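Local structure of NAD-dependent dehydrogenase (Rhizobium meliloti, 4Z0P) at residues D78-L83 against V89-F94. The protein reduces glyoxylate and hydroxypyruvate with NADPH as the hydride donor, as a member of the D-isomer specific 2-hydroxyacid dehydrogenase family. Residues are numbered along the deposited sequence; the frame is centred on the assembly and turned at random.
Sequences DHVLTL and VPLVRF. With NDP (NADPH dihydro-nicotinamide-adenine-dinucleotide phosphate), chain H.
L91 meets V80 and L81 through its CD2 methyl, and these apolar touches are all that joins the two segments directly. CD2 of L91 lies 3.6 Å from CG1 of V80 and 3.7 Å from CD2 of L81, while the other L91 branch, CD1, stands 4.0 Å from the same V80 CG1. V80 and L91 run past each other in opposite directions. With its CG anti to the backbone N (chi1 170°), L91 reaches from strand 91-92, which runs parallel to strand 69-72, to the loop 78-83. That loop is tied off at H79 O, which accepts both T82 N and T82 OG1, the hydroxyl at 2.7 Å and on a lone pair in the carbonyl plane.

The polar work is done two residues along, where R93, extended from CG to NE, carries its guanidinium to the NADPH pyrophosphate. O2N lies at the guanidinium edge, in plane, and takes NH1 at 2.8 Å (N-H...O 159°) and NH2 at 3.2 Å (137°); O1A lies above one face, toward its rim. NH1 also bonds A75 O, which helps fix the group's rotation. A methionine in place of R93 has no N-H to offer, and would probably leave O2N and A75 O without these bonds and the pyrophosphate charge less well balanced. The chemistry thus divides: a buried apolar contact sets the loop against strand 91-92, and the residue just after the strand supplies positive charge to the cofactor.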
loop_
_atom_site.group_PDB
_atom_site.type_symbol
_atom_site.label_atom_id
_atom_site.label_comp_id
_atom_site.label_asym_id
_atom_site.label_seq_id
_atom_site.Cartn_x
_atom_site.Cartn_y
_atom_site.Cartn_z
ATOM N N ASP A 78 1.335 9.948 -26.273
ATOM C CA ASP A 78 2.547 10.608 -26.780
ATOM C C ASP A 78 3.240 9.813 -27.891
ATOM O O ASP A 78 3.748 10.387 -28.838
ATOM C CB ASP A 78 3.521 10.943 -25.670
ATOM C CG ASP A 78 3.895 9.729 -24.833
ATOM O OD1 ASP A 78 2.986 9.142 -24.188
ATOM O OD2 ASP A 78 5.091 9.376 -24.832
ATOM N N HIS A 79 3.235 8.490 -27.814
ATOM C CA HIS A 79 3.748 7.682 -28.920
ATOM C C HIS A 79 2.863 7.634 -30.157
ATOM O O HIS A 79 3.342 7.845 -31.272
ATOM C CB HIS A 79 4.134 6.266 -28.440
ATOM C CG HIS A 79 4.626 5.396 -29.543
ATOM N ND1 HIS A 79 5.892 5.525 -30.078
ATOM C CD2 HIS A 79 3.997 4.454 -30.280
ATOM C CE1 HIS A 79 6.028 4.667 -31.071
ATOM N NE2 HIS A 79 4.892 4.013 -31.221
ATOM N N VAL A 80 1.536 7.396 -30.010
ATOM C CA VAL A 80 0.687 7.268 -31.191
ATOM C C VAL A 80 0.653 8.574 -31.985
ATOM O O VAL A 80 0.553 8.545 -33.181
ATOM C CB VAL A 80 -0.769 6.765 -30.892
ATOM C CG1 VAL A 80 -1.577 7.753 -30.131
ATOM C CG2 VAL A 80 -1.521 6.420 -32.165
ATOM N N LEU A 81 0.792 9.698 -31.266
ATOM C CA LEU A 81 0.822 11.004 -31.965
ATOM C C LEU A 81 2.000 11.156 -32.894
ATOM O O LEU A 81 1.944 11.973 -33.801
ATOM C CB LEU A 81 0.804 12.171 -30.960
ATOM C CG LEU A 81 -0.528 12.360 -30.213
ATOM C CD1 LEU A 81 -0.344 13.384 -29.104
ATOM C CD2 LEU A 81 -1.629 12.840 -31.156
ATOM N N THR A 82 3.050 10.358 -32.681
ATOM C CA THR A 82 4.250 10.423 -33.524
ATOM C C THR A 82 4.232 9.473 -34.700
ATOM O O THR A 82 5.111 9.537 -35.548
ATOM C CB THR A 82 5.535 10.109 -32.726
ATOM O OG1 THR A 82 5.593 8.710 -32.382
ATOM C CG2 THR A 82 5.619 10.969 -31.462
ATOM N N LEU A 83 3.239 8.589 -34.755
ATOM C CA LEU A 83 3.229 7.580 -35.818
ATOM C C LEU A 83 3.029 8.199 -37.171
ATOM O O LEU A 83 2.152 9.070 -37.386
ATOM C CB LEU A 83 2.205 6.475 -35.534
ATOM C CG LEU A 83 2.499 5.602 -34.333
ATOM C CD1 LEU A 83 1.238 4.850 -33.963
ATOM C CD2 LEU A 83 3.662 4.658 -34.597
ATOM N N VAL A 89 -8.357 12.397 -37.851
ATOM C CA VAL A 89 -9.649 11.931 -37.379
ATOM C C VAL A 89 -9.511 11.822 -35.853
ATOM O O VAL A 89 -8.387 11.876 -35.348
ATOM C CB VAL A 89 -10.024 10.556 -38.005
ATOM C CG1 VAL A 89 -10.078 10.621 -39.510
ATOM C CG2 VAL A 89 -9.049 9.456 -37.570
ATOM N N PRO A 90 -10.621 11.645 -35.127
ATOM C CA PRO A 90 -10.507 11.607 -33.675
ATOM C C PRO A 90 -9.621 10.480 -33.172
ATOM O O PRO A 90 -9.689 9.363 -33.691
ATOM C CB PRO A 90 -11.938 11.374 -33.191
ATOM C CG PRO A 90 -12.800 11.870 -34.307
ATOM C CD PRO A 90 -12.033 11.629 -35.567
ATOM N N LEU A 91 -8.775 10.829 -32.207
ATOM C CA LEU A 91 -7.964 9.880 -31.471
ATOM C C LEU A 91 -8.528 9.785 -30.061
ATOM O O LEU A 91 -8.551 10.792 -29.328
ATOM C CB LEU A 91 -6.505 10.337 -31.439
ATOM C CG LEU A 91 -5.552 9.576 -30.515
ATOM C CD1 LEU A 91 -5.428 8.127 -30.953
ATOM C CD2 LEU A 91 -4.180 10.246 -30.567
ATOM N N VAL A 92 -8.972 8.584 -29.693
ATOM C CA VAL A 92 -9.653 8.332 -28.432
ATOM C C VAL A 92 -8.682 7.625 -27.502
ATOM O O VAL A 92 -8.176 6.559 -27.857
ATOM C CB VAL A 92 -10.897 7.436 -28.637
ATOM C CG1 VAL A 92 -11.524 7.045 -27.302
ATOM C CG2 VAL A 92 -11.922 8.151 -29.509
ATOM N N ARG A 93 -8.438 8.184 -26.310
ATOM C CA ARG A 93 -7.534 7.525 -25.348
ATOM C C ARG A 93 -8.316 6.574 -24.446
ATOM O O ARG A 93 -9.534 6.646 -24.351
ATOM C CB ARG A 93 -6.757 8.575 -24.526
ATOM C CG ARG A 93 -7.570 9.255 -23.435
ATOM C CD ARG A 93 -6.927 10.556 -22.981
ATOM N NE ARG A 93 -7.518 11.029 -21.744
ATOM C CZ ARG A 93 -7.096 10.694 -20.526
ATOM N NH1 ARG A 93 -6.069 9.868 -20.344
ATOM N NH2 ARG A 93 -7.722 11.177 -19.479
ATOM N N PHE A 94 -7.612 5.678 -23.759
ATOM C CA PHE A 94 -8.258 4.737 -22.841
ATOM C C PHE A 94 -8.419 5.354 -21.457
ATOM O O PHE A 94 -7.453 5.793 -20.841
ATOM C CB PHE A 94 -7.420 3.459 -22.752
ATOM C CG PHE A 94 -8.047 2.307 -21.993
ATOM C CD1 PHE A 94 -9.408 2.017 -22.051
ATOM C CD2 PHE A 94 -7.234 1.475 -21.220
ATOM C CE1 PHE A 94 -9.946 0.950 -21.355
ATOM C CE2 PHE A 94 -7.777 0.395 -20.534
ATOM C CZ PHE A 94 -9.127 0.140 -20.596
HETATM P PA NDP H . -5.424 13.296 -17.820
HETATM O O1A NDP H . -5.424 13.952 -19.192
HETATM O O2A NDP H . -6.747 12.954 -17.220
HETATM O O5B NDP H . -4.668 14.296 -16.852
HETATM C C5B NDP H . -3.484 14.986 -17.195
HETATM C C4B NDP H . -3.218 16.013 -16.128
HETATM O O4B NDP H . -1.938 16.578 -16.403
HETATM C C3B NDP H . -4.212 17.173 -16.112
HETATM O O3B NDP H . -4.418 17.547 -14.755
HETATM C C2B NDP H . -3.477 18.263 -16.862
HETATM O O2B NDP H . -3.840 19.583 -16.508
HETATM C C1B NDP H . -2.070 17.989 -16.402
HETATM N N9A NDP H . -1.107 18.627 -17.314
HETATM C C8A NDP H . -0.819 18.352 -18.602
HETATM N N7A NDP H . 0.106 19.132 -19.115
HETATM C C5A NDP H . 0.438 19.968 -18.087
HETATM C C6A NDP H . 1.341 21.044 -17.978
HETATM N N6A NDP H . 2.133 21.439 -19.002
HETATM N N1A NDP H . 1.433 21.693 -16.784
HETATM C C2A NDP H . 0.649 21.297 -15.771
HETATM N N3A NDP H . -0.246 20.304 -15.761
HETATM C C4A NDP H . -0.295 19.666 -16.960
HETATM O O3 NDP H . -4.443 12.024 -17.988
HETATM P PN NDP H . -4.546 10.714 -17.036
HETATM O O1N NDP H . -4.617 11.121 -15.603
HETATM O O2N NDP H . -5.561 9.767 -17.570
HETATM O O5D NDP H . -3.140 10.067 -17.409
HETATM C C5D NDP H . -1.952 10.760 -17.082
HETATM C C4D NDP H . -0.745 10.089 -17.721
HETATM O O4D NDP H . -0.398 8.900 -17.007
HETATM C C3D NDP H . -0.918 9.585 -19.147
HETATM O O3D NDP H . -0.791 10.667 -20.091
HETATM C C2D NDP H . 0.166 8.541 -19.329
HETATM O O2D NDP H . 1.366 9.144 -19.846
HETATM C C1D NDP H . 0.409 8.106 -17.861
HETATM N N1N NDP H . 0.101 6.693 -17.629
HETATM C C2N NDP H . 1.093 5.799 -17.246
HETATM C C3N NDP H . 0.824 4.484 -17.006
HETATM C C7N NDP H . 1.836 3.530 -16.445
HETATM O O7N NDP H . 1.589 2.310 -16.521
HETATM N N7N NDP H . 2.950 3.985 -15.914
HETATM C C4N NDP H . -0.553 3.977 -17.221
HETATM C C5N NDP H . -1.544 4.995 -17.649
HETATM C C6N NDP H . -1.223 6.265 -17.811
HETATM P P2B NDP H . -5.241 20.219 -16.985
HETATM O O1X NDP H . -6.267 19.508 -16.141
HETATM O O2X NDP H . -5.061 21.678 -16.607
HETATM O O3X NDP H . -5.361 19.964 -18.441
#